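Local coordinates for protein iota-carrageenase (Alteromonas sp., PDB 1H80) that hydrolyses internal 1,4-beta linkages of iota-carrageenans, sulfated galactans of red algal cell walls, with inversion of anomeric configuration, at residues I178-K183 / L203-H208; G192-Y197 / I213-E218; P379-V384 / R447-Y452. One frame throughout, in Å; residues are numbered along the deposited sequence.

Interaction 1. Residues I178-K183 / L203-H208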
loop_
_atom_site.group_PDB
_atom_site.type_symbol
_atom_site.label_atom_id
_atom_site.label_comp_id
_atom_site.label_asym_id
_atom_site.label_seq_id
_atom_site.Cartn_x
_atom_site.Cartn_y
_atom_site.Cartn_z
ATOM N N ILE A 178 9.092 -0.078 -11.568
ATOM C CA ILE A 178 8.319 -1.302 -11.508
ATOM C C ILE A 178 8.476 -1.857 -10.104
ATOM O O ILE A 178 9.591 -1.995 -9.608
ATOM C CB ILE A 178 8.841 -2.362 -12.501
ATOM C CG1 ILE A 178 8.755 -1.826 -13.929
ATOM C CG2 ILE A 178 8.039 -3.653 -12.352
ATOM C CD1 ILE A 178 9.231 -2.812 -14.987
ATOM N N ILE A 179 7.354 -2.141 -9.460
ATOM C CA ILE A 179 7.360 -2.728 -8.120
ATOM C C ILE A 179 6.560 -4.002 -8.327
ATOM O O ILE A 179 5.364 -3.956 -8.620
ATOM C CB ILE A 179 6.686 -1.794 -7.114
ATOM C CG1 ILE A 179 7.525 -0.522 -6.988
ATOM C CG2 ILE A 179 6.546 -2.494 -5.764
ATOM C CD1 ILE A 179 6.888 0.564 -6.153
ATOM N N GLU A 180 7.218 -5.148 -8.186
ATOM C CA GLU A 180 6.540 -6.399 -8.482
ATOM C C GLU A 180 6.961 -7.616 -7.699
ATOM O O GLU A 180 7.995 -7.627 -7.042
ATOM C CB GLU A 180 6.766 -6.744 -9.952
ATOM C CG GLU A 180 8.264 -6.838 -10.274
ATOM C CD GLU A 180 8.579 -7.625 -11.531
ATOM O OE1 GLU A 180 7.821 -7.525 -12.513
ATOM O OE2 GLU A 180 9.610 -8.334 -11.539
ATOM N N ARG A 181 6.139 -8.655 -7.800
ATOM C CA ARG A 181 6.395 -9.935 -7.155
ATOM C C ARG A 181 6.710 -9.830 -5.675
ATOM O O ARG A 181 7.800 -10.194 -5.231
ATOM C CB ARG A 181 7.540 -10.648 -7.874
ATOM C CG ARG A 181 7.274 -10.883 -9.350
ATOM C CD ARG A 181 8.461 -11.544 -10.016
ATOM N NE ARG A 181 8.716 -12.873 -9.470
ATOM C CZ ARG A 181 9.818 -13.577 -9.707
ATOM N NH1 ARG A 181 10.774 -13.077 -10.478
ATOM N NH2 ARG A 181 9.962 -14.783 -9.175
ATOM N N ILE A 182 5.746 -9.340 -4.909
ATOM C CA ILE A 182 5.925 -9.210 -3.480
ATOM C C ILE A 182 4.696 -9.766 -2.790
ATOM O O ILE A 182 3.570 -9.566 -3.240
ATOM C CB ILE A 182 6.125 -7.739 -3.063
ATOM C CG1 ILE A 182 7.363 -7.167 -3.763
ATOM C CG2 ILE A 182 6.304 -7.649 -1.549
ATOM C CD1 ILE A 182 7.538 -5.672 -3.574
ATOM N N LYS A 183 4.929 -10.499 -1.711
ATOM C CA LYS A 183 3.851 -11.077 -0.927
ATOM C C LYS A 183 4.074 -10.605 0.493
ATOM O O LYS A 183 5.192 -10.670 0.999
ATOM C CB LYS A 183 3.909 -12.608 -0.972
ATOM C CG LYS A 183 3.036 -13.310 0.070
ATOM C CD LYS A 183 1.562 -12.986 -0.106
ATOM C CE LYS A 183 0.722 -13.595 1.010
ATOM N NZ LYS A 183 0.844 -15.084 1.045
ATOM N N LEU A 203 4.593 0.869 -12.556
ATOM C CA LEU A 203 3.888 -0.371 -12.831
ATOM C C LEU A 203 3.950 -1.215 -11.567
ATOM O O LEU A 203 5.034 -1.476 -11.047
ATOM C CB LEU A 203 4.542 -1.134 -13.990
ATOM C CG LEU A 203 4.059 -2.581 -14.166
ATOM C CD1 LEU A 203 2.575 -2.604 -14.503
ATOM C CD2 LEU A 203 4.864 -3.259 -15.265
ATOM N N PHE A 204 2.781 -1.598 -11.061
ATOM C CA PHE A 204 2.663 -2.443 -9.869
ATOM C C PHE A 204 2.172 -3.779 -10.402
ATOM O O PHE A 204 1.131 -3.847 -11.057
ATOM C CB PHE A 204 1.635 -1.858 -8.901
ATOM C CG PHE A 204 2.051 -0.548 -8.300
ATOM C CD1 PHE A 204 2.946 -0.514 -7.237
ATOM C CD2 PHE A 204 1.558 0.651 -8.800
ATOM C CE1 PHE A 204 3.344 0.696 -6.676
ATOM C CE2 PHE A 204 1.949 1.872 -8.246
ATOM C CZ PHE A 204 2.845 1.893 -7.182
ATOM N N ARG A 205 2.905 -4.849 -10.130
ATOM C CA ARG A 205 2.514 -6.143 -10.675
ATOM C C ARG A 205 2.781 -7.327 -9.757
ATOM O O ARG A 205 3.817 -7.399 -9.107
ATOM C CB ARG A 205 3.239 -6.339 -12.012
ATOM C CG ARG A 205 2.998 -7.661 -12.722
ATOM C CD ARG A 205 3.639 -7.627 -14.115
ATOM N NE ARG A 205 5.083 -7.399 -14.063
ATOM C CZ ARG A 205 5.814 -6.990 -15.098
ATOM N NH1 ARG A 205 5.239 -6.757 -16.269
ATOM N NH2 ARG A 205 7.122 -6.823 -14.968
ATOM N N ASN A 206 1.827 -8.254 -9.719
ATOM C CA ASN A 206 1.941 -9.458 -8.908
ATOM C C ASN A 206 2.250 -9.108 -7.462
ATOM O O ASN A 206 3.317 -9.431 -6.935
ATOM C CB ASN A 206 3.031 -10.372 -9.470
ATOM C CG ASN A 206 2.971 -11.769 -8.890
ATOM O OD1 ASN A 206 2.214 -12.033 -7.955
ATOM N ND2 ASN A 206 3.773 -12.674 -9.440
ATOM N N LEU A 207 1.295 -8.437 -6.830
ATOM C CA LEU A 207 1.421 -8.021 -5.440
ATOM C C LEU A 207 0.285 -8.668 -4.669
ATOM O O LEU A 207 -0.848 -8.699 -5.141
ATOM C CB LEU A 207 1.321 -6.500 -5.345
ATOM C CG LEU A 207 2.353 -5.730 -6.169
ATOM C CD1 LEU A 207 2.088 -4.236 -6.029
ATOM C CD2 LEU A 207 3.767 -6.075 -5.702
ATOM N N HIS A 208 0.591 -9.195 -3.491
ATOM C CA HIS A 208 -0.421 -9.860 -2.684
ATOM C C HIS A 208 -0.200 -9.509 -1.222
ATOM O O HIS A 208 0.905 -9.648 -0.705
ATOM C CB HIS A 208 -0.308 -11.373 -2.892
ATOM C CG HIS A 208 -1.288 -12.182 -2.101
ATOM N ND1 HIS A 208 -1.301 -13.560 -2.129
ATOM C CD2 HIS A 208 -2.290 -11.814 -1.266
ATOM C CE1 HIS A 208 -2.266 -14.007 -1.345
ATOM N NE2 HIS A 208 -2.881 -12.968 -0.809
HETATM O O HOH W 1 6.126 -9.449 -12.345
HETATM O O HOH W 2 2.932 -11.779 -5.075
#
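Glu180 holds CG between its backbone N and carbonyl carbon (chi1 57°), while Arg205 carries CG anti to its backbone N (chi1 178°) and bends only at chi3, which lays the two side chains side by side and brings OE1 of Glu180 to the guanidinium edge. Arg205 NH2 donates to Glu180 OE1 at 2.6 Å, nearly in the guanidinium plane, and NE adds a weak bond to the same oxygen. The backbones beneath belong to adjacent coils of a parallel beta-helix and turn a corner together at Arg181 and Asn206; Ile179 N bonds to Leu203 O at 2.9 Å. Toward the helix interior, Ile179 CD1 packs 3.6 Å from Phe204 CE1, and Ile182 CB lies 3.9 Å from Leu207 CD2. Past the corner, on the side away from Ile182 and Leu207, Lys183 lays CE over one face of the His208 ring (CH-pi, 3.8 Å from the centroid), and His208 NE2 bonds to Ser243. With an alanine here, the lysine methylenes would probably lose the flat surface they rest on, and Ser243 its imidazole partner. Ser146 holds Glu180 OE2 and Asp8 pairs with Arg205 NH1, which probably restricts rotation of both charged groups.

Interaction 2. Residues G192-Y197 / I213-E218; sequences GLIQTY and IALRME
Strands 194-196 and 216-218 run parallel, their axes 4.8 Å apart at the closest and turned by 25°, with Ile194 beside Leu215 and Gln195 beside Arg216. They illustrate how a right-handed parallel beta-helix, the fold of the pectate lyase-like families, stacks each coil on the last. The backbone bonds alternate across the gap: Ile194 N donates to Ala214 O at 2.9 Å, Ile194 O accepts from Arg216 N, and Thr196 N donates to Arg216 O. Gly192 has two reasons to lack a side chain: at its backbone angles a beta carbon would press on the preceding carbonyl, and it would also collide with Ile213 O.

Inside the coil, Leu215 CD1 packs 3.9 Å from Ile194 CB, and Ile194 also touches Leu207, Ile160 and Val162. Thr196 sets OG1 between its backbone N and carbonyl carbon (chi1 67°), which brings the hydroxyl to 3.3 Å from Met217 CA; it is buried with no polar partner in the model. Met217 itself centres an inverse gamma turn. Arg216 works on the other face. Ile213 CD1 sits 3.4 Å above its guanidinium plane near the rim, and NH1 forms a salt bridge to Glu218 OE1 at 3.1 Å. Tyr191 O accepts a hydrogen bond from Arg216 NH2, and His254 bonds to the second carboxylate oxygen, OE2 of Glu218. A water in the guanidinium plane completes the join: it accepts from Arg216 NE at 3.1 Å and donates to both Ile194 O and Ile213 O.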
loop_
_atom_site.group_PDB
_atom_site.type_symbol
_atom_site.label_atom_id
_atom_site.label_comp_id
_atom_site.label_asym_id
_atom_site.label_seq_id
_atom_site.Cartn_x
_atom_site.Cartn_y
_atom_site.Cartn_z
ATOM N N GLY A 192 -0.696 -2.309 4.816
ATOM C CA GLY A 192 -0.629 -3.307 3.772
ATOM C C GLY A 192 0.679 -3.230 3.017
ATOM O O GLY A 192 1.685 -2.752 3.532
ATOM N N LEU A 193 0.652 -3.666 1.767
ATOM C CA LEU A 193 1.861 -3.708 0.964
ATOM C C LEU A 193 2.335 -2.377 0.390
ATOM O O LEU A 193 3.440 -1.925 0.696
ATOM C CB LEU A 193 1.667 -4.744 -0.144
ATOM C CG LEU A 193 2.851 -5.118 -1.031
ATOM C CD1 LEU A 193 4.114 -5.308 -0.210
ATOM C CD2 LEU A 193 2.489 -6.398 -1.777
ATOM N N ILE A 194 1.502 -1.747 -0.430
ATOM C CA ILE A 194 1.856 -0.477 -1.053
ATOM C C ILE A 194 0.929 0.663 -0.666
ATOM O O ILE A 194 -0.279 0.479 -0.573
ATOM C CB ILE A 194 1.733 -0.537 -2.599
ATOM C CG1 ILE A 194 2.419 -1.784 -3.152
ATOM C CG2 ILE A 194 2.299 0.741 -3.215
ATOM C CD1 ILE A 194 3.905 -1.832 -2.912
ATOM N N GLN A 195 1.498 1.834 -0.418
ATOM C CA GLN A 195 0.667 3.012 -0.220
ATOM C C GLN A 195 1.333 4.051 -1.104
ATOM O O GLN A 195 2.539 4.277 -1.004
ATOM C CB GLN A 195 0.595 3.512 1.221
ATOM C CG GLN A 195 -0.322 4.742 1.271
ATOM C CD GLN A 195 -1.013 4.973 2.597
ATOM O OE1 GLN A 195 -1.804 5.913 2.732
ATOM N NE2 GLN A 195 -0.727 4.133 3.577
ATOM N N THR A 196 0.546 4.664 -1.983
ATOM C CA THR A 196 1.067 5.654 -2.918
ATOM C C THR A 196 0.649 7.075 -2.583
ATOM O O THR A 196 -0.522 7.338 -2.324
ATOM C CB THR A 196 0.584 5.370 -4.345
ATOM O OG1 THR A 196 -0.837 5.564 -4.417
ATOM C CG2 THR A 196 0.913 3.940 -4.741
ATOM N N TYR A 197 1.611 7.990 -2.617
ATOM C CA TYR A 197 1.349 9.397 -2.338
ATOM C C TYR A 197 1.661 10.229 -3.577
ATOM O O TYR A 197 0.826 10.997 -4.053
ATOM C CB TYR A 197 2.214 9.850 -1.168
ATOM C CG TYR A 197 1.941 9.067 0.091
ATOM C CD1 TYR A 197 0.798 9.312 0.851
ATOM C CD2 TYR A 197 2.813 8.065 0.513
ATOM C CE1 TYR A 197 0.532 8.577 2.004
ATOM C CE2 TYR A 197 2.556 7.321 1.660
ATOM C CZ TYR A 197 1.416 7.584 2.402
ATOM O OH TYR A 197 1.169 6.850 3.538
ATOM N N ILE A 213 -4.553 -3.572 2.801
ATOM C CA ILE A 213 -4.790 -3.384 1.374
ATOM C C ILE A 213 -3.483 -3.569 0.608
ATOM O O ILE A 213 -2.442 -3.041 1.005
ATOM C CB ILE A 213 -5.362 -1.984 1.110
ATOM C CG1 ILE A 213 -6.726 -1.875 1.791
ATOM C CG2 ILE A 213 -5.485 -1.722 -0.389
ATOM C CD1 ILE A 213 -7.330 -0.524 1.706
ATOM N N ALA A 214 -3.537 -4.325 -0.485
ATOM C CA ALA A 214 -2.333 -4.579 -1.274
ATOM C C ALA A 214 -1.833 -3.326 -1.987
ATOM O O ALA A 214 -0.670 -2.946 -1.853
ATOM C CB ALA A 214 -2.596 -5.692 -2.281
ATOM N N LEU A 215 -2.713 -2.696 -2.756
ATOM C CA LEU A 215 -2.358 -1.481 -3.481
ATOM C C LEU A 215 -3.276 -0.380 -2.982
ATOM O O LEU A 215 -4.393 -0.203 -3.471
ATOM C CB LEU A 215 -2.532 -1.685 -4.985
ATOM C CG LEU A 215 -2.176 -0.475 -5.853
ATOM C CD1 LEU A 215 -0.751 0.008 -5.550
ATOM C CD2 LEU A 215 -2.310 -0.865 -7.314
ATOM N N ARG A 216 -2.786 0.355 -1.995
ATOM C CA ARG A 216 -3.544 1.419 -1.364
ATOM C C ARG A 216 -3.225 2.775 -1.976
ATOM O O ARG A 216 -2.261 3.434 -1.591
ATOM C CB ARG A 216 -3.226 1.423 0.130
ATOM C CG ARG A 216 -4.044 2.389 0.959
ATOM C CD ARG A 216 -3.483 2.449 2.371
ATOM N NE ARG A 216 -3.755 1.234 3.137
ATOM C CZ ARG A 216 -4.878 1.026 3.820
ATOM N NH1 ARG A 216 -5.825 1.954 3.830
ATOM N NH2 ARG A 216 -5.055 -0.103 4.493
ATOM N N MET A 217 -4.037 3.185 -2.942
ATOM C CA MET A 217 -3.819 4.466 -3.587
ATOM C C MET A 217 -4.602 5.510 -2.819
ATOM O O MET A 217 -5.578 6.084 -3.303
ATOM C CB MET A 217 -4.233 4.380 -5.050
ATOM C CG MET A 217 -3.296 3.448 -5.816
ATOM S SD MET A 217 -3.791 3.082 -7.484
ATOM C CE MET A 217 -5.050 1.816 -7.169
ATOM N N GLU A 218 -4.149 5.718 -1.589
ATOM C CA GLU A 218 -4.741 6.673 -0.666
ATOM C C GLU A 218 -3.716 7.790 -0.526
ATOM O O GLU A 218 -2.783 7.716 0.278
ATOM C CB GLU A 218 -5.014 5.981 0.673
ATOM C CG GLU A 218 -5.602 6.871 1.749
ATOM C CD GLU A 218 -6.290 6.074 2.845
ATOM O OE1 GLU A 218 -5.782 4.990 3.207
ATOM O OE2 GLU A 218 -7.338 6.536 3.348
HETATM O O HOH W 3 -1.434 -0.514 1.990
#

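Interaction 3. Residues P379-V384 / R447-Y452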
loop_
_atom_site.group_PDB
_atom_site.type_symbol
_atom_site.label_atom_id
_atom_site.label_comp_id
_atom_site.label_asym_id
_atom_site.label_seq_id
_atom_site.Cartn_x
_atom_site.Cartn_y
_atom_site.Cartn_z
ATOM N N PRO A 379 -28.463 -11.084 8.456
ATOM C CA PRO A 379 -29.255 -10.319 9.427
ATOM C C PRO A 379 -28.958 -10.563 10.904
ATOM O O PRO A 379 -29.310 -9.740 11.751
ATOM C CB PRO A 379 -30.693 -10.676 9.053
ATOM C CG PRO A 379 -30.564 -12.069 8.536
ATOM C CD PRO A 379 -29.336 -11.968 7.662
ATOM N N MET A 380 -28.323 -11.685 11.222
ATOM C CA MET A 380 -27.987 -11.965 12.613
ATOM C C MET A 380 -26.512 -11.677 12.881
ATOM O O MET A 380 -25.995 -11.962 13.960
ATOM C CB MET A 380 -28.331 -13.414 12.973
ATOM C CG MET A 380 -29.821 -13.715 12.884
ATOM S SD MET A 380 -30.353 -14.997 14.039
ATOM C CE MET A 380 -30.292 -16.438 13.001
ATOM N N CYS A 381 -25.842 -11.104 11.886
ATOM C CA CYS A 381 -24.431 -10.756 11.999
ATOM C C CYS A 381 -23.576 -11.930 12.471
ATOM O O CYS A 381 -22.710 -11.774 13.332
ATOM C CB CYS A 381 -24.254 -9.578 12.963
ATOM S SG CYS A 381 -22.634 -8.762 12.793
ATOM N N LYS A 382 -23.817 -13.105 11.900
ATOM C CA LYS A 382 -23.067 -14.297 12.270
ATOM C C LYS A 382 -21.639 -14.275 11.735
ATOM O O LYS A 382 -21.374 -13.731 10.664
ATOM C CB LYS A 382 -23.771 -15.549 11.748
ATOM C CG LYS A 382 -25.174 -15.749 12.289
ATOM C CD LYS A 382 -25.812 -16.992 11.687
ATOM C CE LYS A 382 -27.212 -17.211 12.233
ATOM N NZ LYS A 382 -27.867 -18.410 11.636
ATOM N N ARG A 383 -20.729 -14.869 12.499
ATOM C CA ARG A 383 -19.322 -14.965 12.119
ATOM C C ARG A 383 -18.538 -13.649 12.149
ATOM O O ARG A 383 -17.396 -13.603 11.702
ATOM C CB ARG A 383 -19.199 -15.610 10.732
ATOM C CG ARG A 383 -19.867 -16.984 10.605
ATOM C CD ARG A 383 -19.242 -18.013 11.537
ATOM N NE ARG A 383 -17.881 -18.380 11.144
ATOM C CZ ARG A 383 -17.578 -19.185 10.129
ATOM N NH1 ARG A 383 -18.537 -19.720 9.387
ATOM N NH2 ARG A 383 -16.308 -19.460 9.857
ATOM N N VAL A 384 -19.144 -12.581 12.662
ATOM C CA VAL A 384 -18.448 -11.298 12.770
ATOM C C VAL A 384 -17.924 -11.202 14.221
ATOM O O VAL A 384 -18.721 -11.357 15.162
ATOM C CB VAL A 384 -19.401 -10.114 12.430
ATOM C CG1 VAL A 384 -18.654 -8.795 12.541
ATOM C CG2 VAL A 384 -19.958 -10.278 11.012
ATOM N N ARG A 447 -28.639 -1.482 10.775
ATOM C CA ARG A 447 -27.805 -2.066 11.815
ATOM C C ARG A 447 -28.317 -3.422 12.277
ATOM O O ARG A 447 -29.432 -3.541 12.787
ATOM C CB ARG A 447 -27.691 -1.124 13.016
ATOM C CG ARG A 447 -26.863 -1.720 14.142
ATOM C CD ARG A 447 -26.404 -0.679 15.142
ATOM N NE ARG A 447 -25.649 -1.300 16.226
ATOM C CZ ARG A 447 -24.979 -0.629 17.156
ATOM N NH1 ARG A 447 -24.962 0.697 17.138
ATOM N NH2 ARG A 447 -24.328 -1.285 18.107
ATOM N N VAL A 448 -27.489 -4.443 12.092
ATOM C CA VAL A 448 -27.838 -5.795 12.487
ATOM C C VAL A 448 -26.750 -6.349 13.399
ATOM O O VAL A 448 -26.917 -7.408 14.006
ATOM C CB VAL A 448 -28.004 -6.709 11.245
ATOM C CG1 VAL A 448 -29.172 -6.229 10.402
ATOM C CG2 VAL A 448 -26.740 -6.696 10.402
ATOM N N CYS A 449 -25.635 -5.625 13.501
ATOM C CA CYS A 449 -24.522 -6.056 14.339
ATOM C C CYS A 449 -24.433 -5.283 15.639
ATOM O O CYS A 449 -24.792 -4.107 15.701
ATOM C CB CYS A 449 -23.187 -5.904 13.602
ATOM S SG CYS A 449 -23.060 -6.905 12.089
ATOM N N ASN A 450 -23.950 -5.965 16.672
ATOM C CA ASN A 450 -23.766 -5.369 17.986
ATOM C C ASN A 450 -22.335 -4.849 17.957
ATOM O O ASN A 450 -21.395 -5.582 18.261
ATOM C CB ASN A 450 -23.917 -6.433 19.073
ATOM C CG ASN A 450 -23.932 -5.844 20.466
ATOM O OD1 ASN A 450 -23.296 -4.819 20.728
ATOM N ND2 ASN A 450 -24.647 -6.497 21.377
ATOM N N TYR A 451 -22.180 -3.584 17.579
ATOM C CA TYR A 451 -20.862 -2.962 17.448
ATOM C C TYR A 451 -19.845 -3.234 18.542
ATOM O O TYR A 451 -18.691 -3.549 18.255
ATOM C CB TYR A 451 -21.007 -1.448 17.287
ATOM C CG TYR A 451 -21.600 -0.998 15.970
ATOM C CD1 TYR A 451 -22.122 -1.914 15.055
ATOM C CD2 TYR A 451 -21.664 0.357 15.651
ATOM C CE1 TYR A 451 -22.697 -1.489 13.857
ATOM C CE2 TYR A 451 -22.234 0.791 14.463
ATOM C CZ TYR A 451 -22.749 -0.133 13.569
ATOM O OH TYR A 451 -23.323 0.308 12.399
ATOM N N TYR A 452 -20.256 -3.120 19.799
ATOM C CA TYR A 452 -19.312 -3.324 20.887
ATOM C C TYR A 452 -19.579 -4.525 21.779
ATOM O O TYR A 452 -18.751 -4.861 22.626
ATOM C CB TYR A 452 -19.242 -2.047 21.725
ATOM C CG TYR A 452 -18.813 -0.855 20.903
ATOM C CD1 TYR A 452 -17.492 -0.725 20.470
ATOM C CD2 TYR A 452 -19.736 0.108 20.500
ATOM C CE1 TYR A 452 -17.104 0.335 19.649
ATOM C CE2 TYR A 452 -19.359 1.169 19.681
ATOM C CZ TYR A 452 -18.044 1.275 19.259
ATOM O OH TYR A 452 -17.673 2.313 18.436
HETATM O O HOH W 4 -28.965 -9.150 14.439
#
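Pro379 opens the contact through its backbone, presenting its carbonyl O to the side of Val448, whose CB lies 3.3 Å away; CG1 of Val448 is within 3.8 Å of the same oxygen. The two segments have no direct hydrogen bond between them here. A water takes that role, donating to Pro379 O at 2.8 Å and to Val448 O at 2.7 Å, and so bridges two carbonyls that could not bond to each other.

Cys381 is the covalent centre. It is modelled in two conformers, and the geometry given is that of one of them. Its SG stands anti to the backbone N (chi1 -163°), whereas SG of Cys449 lies beside its own backbone N (chi1 -61°), and the two sulfurs join at 2.0 Å. In this conformer the torsion about the S-S bond, 93°, is close to the usual value for a disulfide. CB of Cys381 also approaches Val448 O at 3.6 Å. Across the gap, the carbonyl of Cys449 has a partner within its own segment: in one of the two modelled conformers of Arg447, NE donates to Cys449 O at 3.0 Å, and the guanidinium lies over one face of the Tyr451 ring, displaced toward its rim.

From Cys381 a type II beta turn reverses the chain through Lys382 and Arg383 to Val384, whose side chain packs against Phe374, Pro402 and Met454. The disulfide pins two irregular surface loops together, one between strands 364-366 and 399-401, the other between strand 438-439 and helix 459-463. Arg383 O is bonded to Arg461 of that helix, and Tyr451 O to Tyr399 of strand 399-401.

From the N terminus, the chain first lays down 178-183, then 192-197, 203-208 and 213-218. Interaction 1 closes the loop from the first to the third of these, interaction 2 from the second to the fourth, so the two contacts cross, as successive coils of a beta-helix stack. They meet in the interior: Phe204 packs on Ile194 and Thr196, and Leu193 on Ile182 and Leu207, joining the two contacts through the inside of the beta-helix. Interaction 3 follows in series, much later in the chain, and closes a far longer loop at the surface. Its nearest atoms are about 17 Å from interaction 2 and about 18 Å from interaction 1.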